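Fanconi-associated nuclease 1 homolog (Pseudomonas aeruginosa, PDB 5Y7Q) belongs to the FAN1 family of VRR-NUC domain nucleases and binds DNA. Local coordinates at residues H289-R294 against L319-R324; G310-A315 against R333-A338; R354-G357 against R363-R366. All coordinates share one frame; numbering follows the deposited sequence.

Contact 1: residues H289-R294 against L319-R324. With nucleotides of chain D.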
loop_
_atom_site.group_PDB
_atom_site.type_symbol
_atom_site.label_atom_id
_atom_site.label_comp_id
_atom_site.label_asym_id
_atom_site.label_seq_id
_atom_site.Cartn_x
_atom_site.Cartn_y
_atom_site.Cartn_z
ATOM N N HIS A 289 -13.070 -11.934 6.167
ATOM C CA HIS A 289 -12.881 -12.732 7.367
ATOM C C HIS A 289 -14.114 -13.588 7.639
ATOM O O HIS A 289 -14.001 -14.780 7.944
ATOM C CB HIS A 289 -12.566 -11.811 8.543
ATOM C CG HIS A 289 -12.459 -12.520 9.856
ATOM N ND1 HIS A 289 -11.443 -13.407 10.143
ATOM C CD2 HIS A 289 -13.241 -12.471 10.961
ATOM C CE1 HIS A 289 -11.604 -13.873 11.369
ATOM N NE2 HIS A 289 -12.687 -13.320 11.888
ATOM N N CYS A 290 -15.306 -13.004 7.492
ATOM C CA CYS A 290 -16.529 -13.762 7.743
ATOM C C CYS A 290 -16.632 -14.956 6.815
ATOM O O CYS A 290 -16.927 -16.078 7.249
ATOM C CB CYS A 290 -17.749 -12.871 7.566
ATOM S SG CYS A 290 -17.998 -11.769 8.911
ATOM N N GLU A 291 -16.406 -14.722 5.521
ATOM C CA GLU A 291 -16.471 -15.792 4.537
ATOM C C GLU A 291 -15.497 -16.902 4.894
ATOM O O GLU A 291 -15.811 -18.087 4.731
ATOM C CB GLU A 291 -16.176 -15.220 3.150
ATOM C CG GLU A 291 -17.051 -15.733 2.014
ATOM C CD GLU A 291 -16.663 -15.131 0.662
ATOM O OE1 GLU A 291 -16.247 -13.943 0.614
ATOM O OE2 GLU A 291 -16.760 -15.862 -0.349
ATOM N N LYS A 292 -14.323 -16.542 5.423
ATOM C CA LYS A 292 -13.381 -17.562 5.873
ATOM C C LYS A 292 -13.988 -18.415 6.979
ATOM O O LYS A 292 -13.887 -19.647 6.956
ATOM C CB LYS A 292 -12.078 -16.912 6.335
ATOM C CG LYS A 292 -11.175 -16.475 5.184
ATOM C CD LYS A 292 -9.689 -16.701 5.481
ATOM C CE LYS A 292 -9.414 -18.079 6.106
ATOM N NZ LYS A 292 -10.063 -19.248 5.408
ATOM N N GLN A 293 -14.638 -17.772 7.950
ATOM C CA GLN A 293 -15.349 -18.458 9.028
ATOM C C GLN A 293 -16.574 -19.212 8.541
ATOM O O GLN A 293 -17.254 -19.842 9.361
ATOM C CB GLN A 293 -15.767 -17.461 10.115
ATOM C CG GLN A 293 -14.858 -17.435 11.327
ATOM C CD GLN A 293 -13.388 -17.551 10.960
ATOM O OE1 GLN A 293 -12.740 -18.568 11.237
ATOM N NE2 GLN A 293 -12.855 -16.507 10.335
ATOM N N ARG A 294 -16.909 -19.104 7.255
ATOM C CA ARG A 294 -18.102 -19.722 6.690
ATOM C C ARG A 294 -19.375 -19.152 7.308
ATOM O O ARG A 294 -20.415 -19.815 7.325
ATOM C CB ARG A 294 -18.075 -21.248 6.825
ATOM C CG ARG A 294 -16.719 -21.862 6.509
ATOM C CD ARG A 294 -16.824 -23.344 6.217
ATOM N NE ARG A 294 -16.903 -23.603 4.780
ATOM C CZ ARG A 294 -18.037 -23.800 4.109
ATOM N NH1 ARG A 294 -19.211 -23.777 4.738
ATOM N NH2 ARG A 294 -17.994 -24.031 2.803
ATOM N N LEU A 319 -24.021 -14.978 -1.025
ATOM C CA LEU A 319 -25.384 -15.493 -0.978
ATOM C C LEU A 319 -25.445 -16.883 -1.591
ATOM O O LEU A 319 -26.009 -17.816 -0.995
ATOM C CB LEU A 319 -26.345 -14.538 -1.679
ATOM C CG LEU A 319 -26.693 -13.239 -0.939
ATOM C CD1 LEU A 319 -27.103 -12.114 -1.885
ATOM C CD2 LEU A 319 -27.760 -13.466 0.144
ATOM N N GLU A 320 -24.829 -17.053 -2.769
ATOM C CA GLU A 320 -24.801 -18.378 -3.382
ATOM C C GLU A 320 -24.220 -19.416 -2.418
ATOM O O GLU A 320 -24.808 -20.483 -2.213
ATOM C CB GLU A 320 -24.019 -18.346 -4.698
ATOM C CG GLU A 320 -24.235 -19.582 -5.561
ATOM C CD GLU A 320 -23.231 -19.707 -6.707
ATOM O OE1 GLU A 320 -23.450 -20.551 -7.616
ATOM O OE2 GLU A 320 -22.215 -18.979 -6.699
ATOM N N ARG A 321 -23.074 -19.108 -1.798
ATOM C CA ARG A 321 -22.489 -20.037 -0.837
ATOM C C ARG A 321 -23.428 -20.287 0.344
ATOM O O ARG A 321 -23.476 -21.404 0.871
ATOM C CB ARG A 321 -21.124 -19.515 -0.362
ATOM C CG ARG A 321 -19.931 -20.240 -0.976
ATOM C CD ARG A 321 -18.628 -19.418 -1.088
ATOM N NE ARG A 321 -17.674 -19.566 0.026
ATOM C CZ ARG A 321 -17.122 -20.711 0.447
ATOM N NH1 ARG A 321 -17.431 -21.887 -0.104
ATOM N NH2 ARG A 321 -16.256 -20.682 1.455
ATOM N N GLY A 322 -24.205 -19.284 0.754
ATOM C CA GLY A 322 -25.138 -19.485 1.847
ATOM C C GLY A 322 -26.435 -20.149 1.463
ATOM O O GLY A 322 -27.409 -20.104 2.224
ATOM N N GLU A 323 -26.470 -20.745 0.271
ATOM C CA GLU A 323 -27.664 -21.357 -0.305
ATOM C C GLU A 323 -28.826 -20.365 -0.414
ATOM O O GLU A 323 -29.989 -20.761 -0.435
ATOM C CB GLU A 323 -28.063 -22.613 0.477
ATOM C CG GLU A 323 -26.975 -23.712 0.405
ATOM C CD GLU A 323 -27.320 -24.996 1.168
ATOM O OE1 GLU A 323 -28.412 -25.068 1.792
ATOM O OE2 GLU A 323 -26.491 -25.937 1.139
ATOM N N ARG A 324 -28.542 -19.066 -0.527
ATOM C CA ARG A 324 -29.609 -18.099 -0.774
ATOM C C ARG A 324 -29.538 -17.759 -2.259
ATOM O O ARG A 324 -28.928 -16.771 -2.677
ATOM C CB ARG A 324 -29.444 -16.868 0.127
ATOM C CG ARG A 324 -29.448 -17.225 1.636
ATOM C CD ARG A 324 -28.923 -16.128 2.585
ATOM N NE ARG A 324 -29.750 -14.920 2.616
ATOM C CZ ARG A 324 -29.490 -13.848 3.369
ATOM N NH1 ARG A 324 -28.419 -13.840 4.161
ATOM N NH2 ARG A 324 -30.295 -12.783 3.330
ATOM P P DT D 4 -11.815 -21.194 2.022
ATOM O OP1 DT D 4 -11.776 -22.210 3.092
ATOM O OP2 DT D 4 -12.532 -19.916 2.240
ATOM O "O5'" DT D 4 -10.319 -20.863 1.619
ATOM C "C5'" DT D 4 -9.660 -19.843 2.283
ATOM C "C4'" DT D 4 -8.178 -19.980 2.113
ATOM O "O4'" DT D 4 -7.890 -20.094 0.695
ATOM C "C3'" DT D 4 -7.385 -18.766 2.583
ATOM O "O3'" DT D 4 -6.034 -19.148 2.845
ATOM C "C2'" DT D 4 -7.464 -17.899 1.343
ATOM C "C1'" DT D 4 -7.140 -18.965 0.314
ATOM N N1 DT D 4 -7.461 -18.612 -1.070
ATOM C C2 DT D 4 -6.543 -18.933 -2.030
ATOM O O2 DT D 4 -5.493 -19.493 -1.778
ATOM N N3 DT D 4 -6.875 -18.571 -3.301
ATOM C C4 DT D 4 -8.039 -17.936 -3.707
ATOM O O4 DT D 4 -8.253 -17.657 -4.890
ATOM C C5 DT D 4 -8.965 -17.624 -2.636
ATOM C C6 DT D 4 -8.644 -17.968 -1.376
ATOM P P DA D 3 -14.784 -19.496 -4.171
ATOM O OP1 DA D 3 -16.004 -19.077 -3.455
ATOM O OP2 DA D 3 -13.993 -18.439 -4.835
ATOM O "O5'" DA D 3 -13.818 -20.308 -3.177
ATOM C "C5'" DA D 3 -14.316 -21.459 -2.485
ATOM C "C4'" DA D 3 -13.320 -22.012 -1.473
ATOM O "O4'" DA D 3 -12.081 -22.346 -2.120
ATOM C "C3'" DA D 3 -12.912 -21.083 -0.357
ATOM O "O3'" DA D 3 -12.421 -21.877 0.709
ATOM C "C2'" DA D 3 -11.792 -20.283 -1.020
ATOM C "C1'" DA D 3 -11.086 -21.395 -1.774
ATOM N N9 DA D 3 -10.469 -21.012 -3.020
ATOM C C8 DA D 3 -11.041 -20.330 -4.057
ATOM N N7 DA D 3 -10.253 -20.197 -5.093
ATOM C C5 DA D 3 -9.099 -20.870 -4.719
ATOM C C6 DA D 3 -7.880 -21.099 -5.375
ATOM N N6 DA D 3 -7.625 -20.655 -6.607
ATOM N N1 DA D 3 -6.932 -21.809 -4.714
ATOM C C2 DA D 3 -7.200 -22.253 -3.480
ATOM N N3 DA D 3 -8.308 -22.098 -2.763
ATOM C C4 DA D 3 -9.227 -21.391 -3.450
#
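Helices 273-292 and 311-321 both end here, and their closest alpha carbons are Arg294 CA and Gly322 CA, 8.5 Å apart. Arg294 closes the first helix in a Schellman motif, its positive phi ending the helix; Glu323 does the same for the second. Side chains alone bridge the gap. Arg321 points toward the other helix end and, bent at chi3 (94°), carries its guanidinium alongside the DNA. Glu291 OE2 lies at the edge of that group, 3.8 Å from Arg321 NE, a long salt bridge with carboxylate and guanidinium planes 55° apart. The carboxylate is held more firmly by Tyr303 and Arg314. Arg294 stands beside Arg321, its NH2 3.7 Å from Arg321 NH1 and the two guanidinium planes nearly perpendicular. Arg321 faces the phosphates of chain D: its NH2 comes no nearer than 3.9 Å to OP2 of DT4 of chain D, and the sugar of DA3 of chain D lies over one face of the Arg321 guanidinium. With two helix ends brought side by side and the basic residues Arg321 and Lys292 next to the DNA backbone, the contact is part of the DNA-facing surface of a helical region.

Contact 2: residues G310-A315 against R333-A338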
loop_
_atom_site.group_PDB
_atom_site.type_symbol
_atom_site.label_atom_id
_atom_site.label_comp_id
_atom_site.label_asym_id
_atom_site.label_seq_id
_atom_site.Cartn_x
_atom_site.Cartn_y
_atom_site.Cartn_z
ATOM N N GLY A 310 -15.506 -4.368 -6.472
ATOM C CA GLY A 310 -15.558 -5.817 -6.393
ATOM C C GLY A 310 -16.370 -6.387 -5.241
ATOM O O GLY A 310 -16.492 -7.615 -5.146
ATOM N N ALA A 311 -16.957 -5.537 -4.385
ATOM C CA ALA A 311 -17.721 -6.009 -3.236
ATOM C C ALA A 311 -19.081 -6.588 -3.619
ATOM O O ALA A 311 -19.489 -7.613 -3.066
ATOM C CB ALA A 311 -17.908 -4.873 -2.226
ATOM N N ARG A 312 -19.823 -5.933 -4.516
ATOM C CA ARG A 312 -21.116 -6.472 -4.937
ATOM C C ARG A 312 -20.986 -7.917 -5.406
ATOM O O ARG A 312 -21.776 -8.791 -5.021
ATOM C CB ARG A 312 -21.690 -5.603 -6.050
ATOM C CG ARG A 312 -23.176 -5.720 -6.260
ATOM C CD ARG A 312 -23.455 -5.344 -7.688
ATOM N NE ARG A 312 -24.198 -4.100 -7.884
ATOM C CZ ARG A 312 -24.117 -3.336 -8.974
ATOM N NH1 ARG A 312 -23.309 -3.654 -9.975
ATOM N NH2 ARG A 312 -24.838 -2.229 -9.057
ATOM N N LEU A 313 -19.978 -8.180 -6.233
ATOM C CA LEU A 313 -19.690 -9.539 -6.682
ATOM C C LEU A 313 -19.501 -10.481 -5.504
ATOM O O LEU A 313 -20.073 -11.579 -5.469
ATOM C CB LEU A 313 -18.437 -9.512 -7.545
ATOM C CG LEU A 313 -18.377 -10.324 -8.806
ATOM C CD1 LEU A 313 -19.736 -10.413 -9.380
ATOM C CD2 LEU A 313 -17.432 -9.585 -9.745
ATOM N N ARG A 314 -18.682 -10.075 -4.530
ATOM C CA ARG A 314 -18.464 -10.928 -3.368
ATOM C C ARG A 314 -19.757 -11.147 -2.582
ATOM O O ARG A 314 -19.919 -12.182 -1.932
ATOM C CB ARG A 314 -17.377 -10.342 -2.465
ATOM C CG ARG A 314 -16.021 -10.029 -3.122
ATOM C CD ARG A 314 -15.465 -11.193 -3.940
ATOM N NE ARG A 314 -15.645 -12.499 -3.303
ATOM C CZ ARG A 314 -15.593 -13.661 -3.953
ATOM N NH1 ARG A 314 -15.369 -13.691 -5.276
ATOM N NH2 ARG A 314 -15.777 -14.792 -3.278
ATOM N N ALA A 315 -20.696 -10.206 -2.635
ATOM C CA ALA A 315 -21.961 -10.424 -1.951
ATOM C C ALA A 315 -22.817 -11.453 -2.694
ATOM O O ALA A 315 -23.397 -12.352 -2.069
ATOM C CB ALA A 315 -22.705 -9.095 -1.775
ATOM N N ARG A 333 -28.977 -9.844 -11.207
ATOM C CA ARG A 333 -29.667 -9.151 -12.292
ATOM C C ARG A 333 -29.558 -7.642 -12.124
ATOM O O ARG A 333 -29.317 -6.909 -13.104
ATOM C CB ARG A 333 -31.124 -9.582 -12.362
ATOM C CG ARG A 333 -31.363 -10.851 -13.117
ATOM C CD ARG A 333 -32.829 -10.962 -13.500
ATOM N NE ARG A 333 -33.403 -9.663 -13.837
ATOM C CZ ARG A 333 -33.336 -9.111 -15.046
ATOM N NH1 ARG A 333 -32.711 -9.771 -16.030
ATOM N NH2 ARG A 333 -33.885 -7.908 -15.262
ATOM N N GLU A 334 -29.727 -7.173 -10.881
ATOM C CA GLU A 334 -29.471 -5.782 -10.525
ATOM C C GLU A 334 -28.108 -5.342 -11.039
ATOM O O GLU A 334 -27.991 -4.359 -11.779
ATOM C CB GLU A 334 -29.566 -5.647 -9.003
ATOM C CG GLU A 334 -29.548 -4.259 -8.412
ATOM C CD GLU A 334 -29.682 -4.322 -6.888
ATOM O OE1 GLU A 334 -30.360 -5.267 -6.407
ATOM O OE2 GLU A 334 -29.094 -3.462 -6.178
ATOM N N ALA A 335 -27.071 -6.102 -10.702
ATOM C CA ALA A 335 -25.722 -5.720 -11.072
ATOM C C ALA A 335 -25.543 -5.688 -12.578
ATOM O O ALA A 335 -24.896 -4.779 -13.107
ATOM C CB ALA A 335 -24.729 -6.688 -10.454
ATOM N N SER A 336 -26.082 -6.683 -13.287
ATOM C CA SER A 336 -25.882 -6.737 -14.733
ATOM C C SER A 336 -26.623 -5.627 -15.456
ATOM O O SER A 336 -26.247 -5.294 -16.581
ATOM C CB SER A 336 -26.308 -8.099 -15.293
ATOM O OG SER A 336 -27.714 -8.260 -15.233
ATOM N N CYS A 337 -27.658 -5.040 -14.839
ATOM C CA CYS A 337 -28.271 -3.847 -15.426
ATOM C C CYS A 337 -27.262 -2.703 -15.579
ATOM O O CYS A 337 -27.290 -1.979 -16.579
ATOM C CB CYS A 337 -29.473 -3.385 -14.590
ATOM S SG CYS A 337 -30.905 -4.523 -14.524
ATOM N N ALA A 338 -26.391 -2.492 -14.590
ATOM C CA ALA A 338 -25.409 -1.404 -14.642
ATOM C C ALA A 338 -24.100 -1.799 -13.963
ATOM O O ALA A 338 -23.832 -1.411 -12.819
ATOM C CB ALA A 338 -25.982 -0.132 -14.018
#
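Arg312 lies flat over Ala335, joining the start of helix 311-321 to the last turns of helix 325-337. Gly310 stands at the N-cap position of the first helix with a positive phi of 86°, a conformation in which a beta carbon would press on the preceding carbonyl oxygen. Arg312 carries the contact. With CG trans to the backbone N (chi1 -160°) its chain runs out toward the second helix before bending at chi3. Its aliphatic part meets the methyl group first, Arg312 CD lying 3.3 Å from Ala335 CB, and the guanidinium then passes over the backbone, with Ala335 CA 3.3 Å above its plane and displaced toward the rim. Ala338 O, just past the end of helix 325-337, sits at the edge of the same group, 3.7 Å from Arg312 NH1. The firmer polar partner of Arg312 NH1 is Glu344 of helix 342-358, a salt bridge that ties the arginine to a third helix. This is packing between two helices that follow each other in the chain and run in roughly opposite directions; here the small Ala335 lets Arg312 lie against the helix. Glu334 OE2 stays 5.2 Å from Arg312 NE, not touching, and may add a weak electrostatic attraction. Leu313, next along, packs on Leu348 and Leu351 of helix 342-358, and Leu348 also touches Ala335 and Ser336. Arg314, like Ala311 before it, packs on Phe284 of helix 273-292, and it also meets Tyr303 of helix 296-304, on which Ala315 rests.

Contact 3: residues R354-G357 against R363-R366. With nucleotides of chain D.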
loop_
_atom_site.group_PDB
_atom_site.type_symbol
_atom_site.label_atom_id
_atom_site.label_comp_id
_atom_site.label_asym_id
_atom_site.label_seq_id
_atom_site.Cartn_x
_atom_site.Cartn_y
_atom_site.Cartn_z
ATOM N N ARG A 354 -25.018 -19.945 -13.555
ATOM C CA ARG A 354 -25.021 -20.958 -12.511
ATOM C C ARG A 354 -26.165 -20.729 -11.534
ATOM O O ARG A 354 -26.778 -21.695 -11.045
ATOM C CB ARG A 354 -23.673 -20.942 -11.814
ATOM C CG ARG A 354 -23.591 -21.780 -10.599
ATOM C CD ARG A 354 -22.146 -21.883 -10.217
ATOM N NE ARG A 354 -21.608 -20.596 -9.794
ATOM C CZ ARG A 354 -20.335 -20.231 -9.931
ATOM N NH1 ARG A 354 -19.461 -21.048 -10.501
ATOM N NH2 ARG A 354 -19.935 -19.040 -9.506
ATOM N N LEU A 355 -26.483 -19.456 -11.270
ATOM C CA LEU A 355 -27.676 -19.111 -10.507
ATOM C C LEU A 355 -28.951 -19.437 -11.276
ATOM O O LEU A 355 -29.929 -19.924 -10.697
ATOM C CB LEU A 355 -27.648 -17.630 -10.163
ATOM C CG LEU A 355 -26.435 -17.246 -9.355
ATOM C CD1 LEU A 355 -26.479 -15.777 -9.161
ATOM C CD2 LEU A 355 -26.455 -18.003 -8.030
ATOM N N GLN A 356 -28.982 -19.123 -12.569
ATOM C CA GLN A 356 -30.135 -19.474 -13.377
ATOM C C GLN A 356 -30.392 -20.966 -13.290
ATOM O O GLN A 356 -31.531 -21.406 -13.104
ATOM C CB GLN A 356 -29.905 -19.046 -14.820
ATOM C CG GLN A 356 -29.787 -17.569 -14.997
ATOM C CD GLN A 356 -29.478 -17.174 -16.422
ATOM O OE1 GLN A 356 -29.923 -16.128 -16.886
ATOM N NE2 GLN A 356 -28.722 -18.014 -17.130
ATOM N N GLY A 357 -29.332 -21.763 -13.404
ATOM C CA GLY A 357 -29.500 -23.196 -13.278
ATOM C C GLY A 357 -29.999 -23.587 -11.905
ATOM O O GLY A 357 -30.871 -24.450 -11.773
ATOM N N ARG A 363 -31.455 -23.537 -19.551
ATOM C CA ARG A 363 -30.084 -23.325 -20.001
ATOM C C ARG A 363 -30.076 -22.264 -21.089
ATOM O O ARG A 363 -30.792 -22.379 -22.086
ATOM C CB ARG A 363 -29.486 -24.632 -20.545
ATOM C CG ARG A 363 -29.111 -25.682 -19.502
ATOM C CD ARG A 363 -27.983 -25.191 -18.597
ATOM N NE ARG A 363 -28.020 -25.830 -17.282
ATOM C CZ ARG A 363 -27.673 -25.230 -16.147
ATOM N NH1 ARG A 363 -27.264 -23.967 -16.151
ATOM N NH2 ARG A 363 -27.745 -25.895 -15.004
ATOM N N GLN A 364 -29.273 -21.229 -20.906
ATOM C CA GLN A 364 -29.178 -20.179 -21.904
ATOM C C GLN A 364 -27.913 -20.373 -22.727
ATOM O O GLN A 364 -26.855 -20.714 -22.191
ATOM C CB GLN A 364 -29.211 -18.795 -21.249
ATOM C CG GLN A 364 -30.554 -18.507 -20.571
ATOM C CD GLN A 364 -30.745 -17.050 -20.174
ATOM O OE1 GLN A 364 -30.292 -16.136 -20.864
ATOM N NE2 GLN A 364 -31.432 -16.832 -19.056
ATOM N N ALA A 365 -28.038 -20.179 -24.041
ATOM C CA ALA A 365 -26.912 -20.364 -24.947
ATOM C C ALA A 365 -25.868 -19.266 -24.758
ATOM O O ALA A 365 -26.199 -18.100 -24.518
ATOM C CB ALA A 365 -27.394 -20.390 -26.401
ATOM N N ARG A 366 -24.593 -19.653 -24.866
ATOM C CA ARG A 366 -23.454 -18.737 -24.798
ATOM C C ARG A 366 -22.531 -18.959 -26.001
ATOM O O ARG A 366 -22.869 -19.727 -26.909
ATOM C CB ARG A 366 -22.684 -18.932 -23.486
ATOM C CG ARG A 366 -23.540 -18.959 -22.218
ATOM C CD ARG A 366 -22.638 -19.017 -20.993
ATOM N NE ARG A 366 -21.644 -17.942 -21.034
ATOM C CZ ARG A 366 -20.397 -18.038 -20.579
ATOM N NH1 ARG A 366 -19.575 -17.000 -20.681
ATOM N NH2 ARG A 366 -19.966 -19.171 -20.037
ATOM P P DA D 2 -15.982 -19.394 -10.530
ATOM O OP1 DA D 2 -17.022 -18.481 -10.008
ATOM O OP2 DA D 2 -14.848 -18.797 -11.262
ATOM O "O5'" DA D 2 -15.370 -20.250 -9.323
ATOM C "C5'" DA D 2 -16.119 -21.323 -8.733
ATOM C "C4'" DA D 2 -15.548 -21.671 -7.382
ATOM O "O4'" DA D 2 -14.367 -22.497 -7.562
ATOM C "C3'" DA D 2 -15.080 -20.447 -6.591
ATOM O "O3'" DA D 2 -15.291 -20.618 -5.211
ATOM C "C2'" DA D 2 -13.603 -20.402 -6.900
ATOM C "C1'" DA D 2 -13.268 -21.867 -6.935
ATOM N N9 DA D 2 -12.064 -22.087 -7.698
ATOM C C8 DA D 2 -11.779 -21.601 -8.942
ATOM N N7 DA D 2 -10.584 -21.914 -9.366
ATOM C C5 DA D 2 -10.043 -22.629 -8.315
ATOM C C6 DA D 2 -8.801 -23.247 -8.135
ATOM N N6 DA D 2 -7.840 -23.236 -9.056
ATOM N N1 DA D 2 -8.582 -23.880 -6.971
ATOM C C2 DA D 2 -9.550 -23.893 -6.047
ATOM N N3 DA D 2 -10.759 -23.349 -6.102
ATOM C C4 DA D 2 -10.941 -22.728 -7.274
ATOM P P DG D 1 -18.900 -24.613 -13.349
ATOM O OP1 DG D 1 -20.147 -24.732 -12.556
ATOM O OP2 DG D 1 -18.575 -25.604 -14.406
ATOM O "O5'" DG D 1 -18.824 -23.152 -14.009
ATOM C "C5'" DG D 1 -17.566 -22.483 -14.125
ATOM C "C4'" DG D 1 -16.822 -22.536 -12.804
ATOM O "O4'" DG D 1 -15.850 -23.606 -12.821
ATOM C "C3'" DG D 1 -16.022 -21.276 -12.436
ATOM O "O3'" DG D 1 -16.732 -20.495 -11.446
ATOM C "C2'" DG D 1 -14.711 -21.833 -11.876
ATOM C "C1'" DG D 1 -14.972 -23.331 -11.781
ATOM N N9 DG D 1 -13.742 -24.081 -11.917
ATOM C C8 DG D 1 -12.899 -24.112 -12.999
ATOM N N7 DG D 1 -11.821 -24.816 -12.793
ATOM C C5 DG D 1 -11.944 -25.246 -11.479
ATOM C C6 DG D 1 -11.083 -26.048 -10.694
ATOM O O6 DG D 1 -9.995 -26.554 -11.007
ATOM N N1 DG D 1 -11.591 -26.243 -9.414
ATOM C C2 DG D 1 -12.781 -25.730 -8.946
ATOM N N2 DG D 1 -13.103 -26.033 -7.680
ATOM N N3 DG D 1 -13.597 -24.982 -9.671
ATOM C C4 DG D 1 -13.114 -24.783 -10.924
#
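The end of helix 342-358 serves two neighbours, the DNA backbone of chain D on one side and the returning loop 363-366 on the other. Toward the loop, Gln356 and Gln364 bring their amides together, the side chains crossing at about a right angle and the amide planes 32° apart. Gln356 OE1 lies 2.7 Å from Gln364 NE2, but the angle is too poor for a hydrogen bond. Arg363 starts away from the helix; its chain bends at chi2 (-65°) and brings the guanidinium back to Gly357, where NH1 and NH2 both lie 3.7 Å from Gly357 CA. Arg354 points away from the loop and uses its guanidinium edge on the single phosphate that links DG1 and DA2 of chain D: Arg354 NH1 donates to O3' of DG1 at 2.9 Å, and Arg354 NH2 to OP1 of DA2 at 3.0 Å in a nearly straight bond (171°). Glu320 binds Arg354 NE by a salt bridge, which probably fixes the group's rotation. The result is a bidentate arginine-phosphate contact backed by a second-shell glutamate, as in a DNA-backbone binding site.

The three contacts lie between residues 289 and 366, on the same side of the chain's centre. Contacts 1 and 2 share helix 311-321, their centres about 16 Å apart, and are joined by the salt bridge of Glu291 OE2 with Arg314 NH2 at 3.3 Å. Contact 3 lies about 22 Å from contact 1, centre to centre, yet Glu320 OE1 reaches Arg354 NE at 2.9 Å. Contacts 2 and 3 do not touch, with nearest atoms about 7 Å apart, but helices 325-337 and 342-358 follow each other in the chain. Contacts 1 and 3 meet successive nucleotides of chain D, DG1 and DA2 at contact 3, DA3 and DT4 at contact 1, whereas contact 2, whose nearest atom is about 4 Å from the bound DNA, joins helices 311-321 and 325-337.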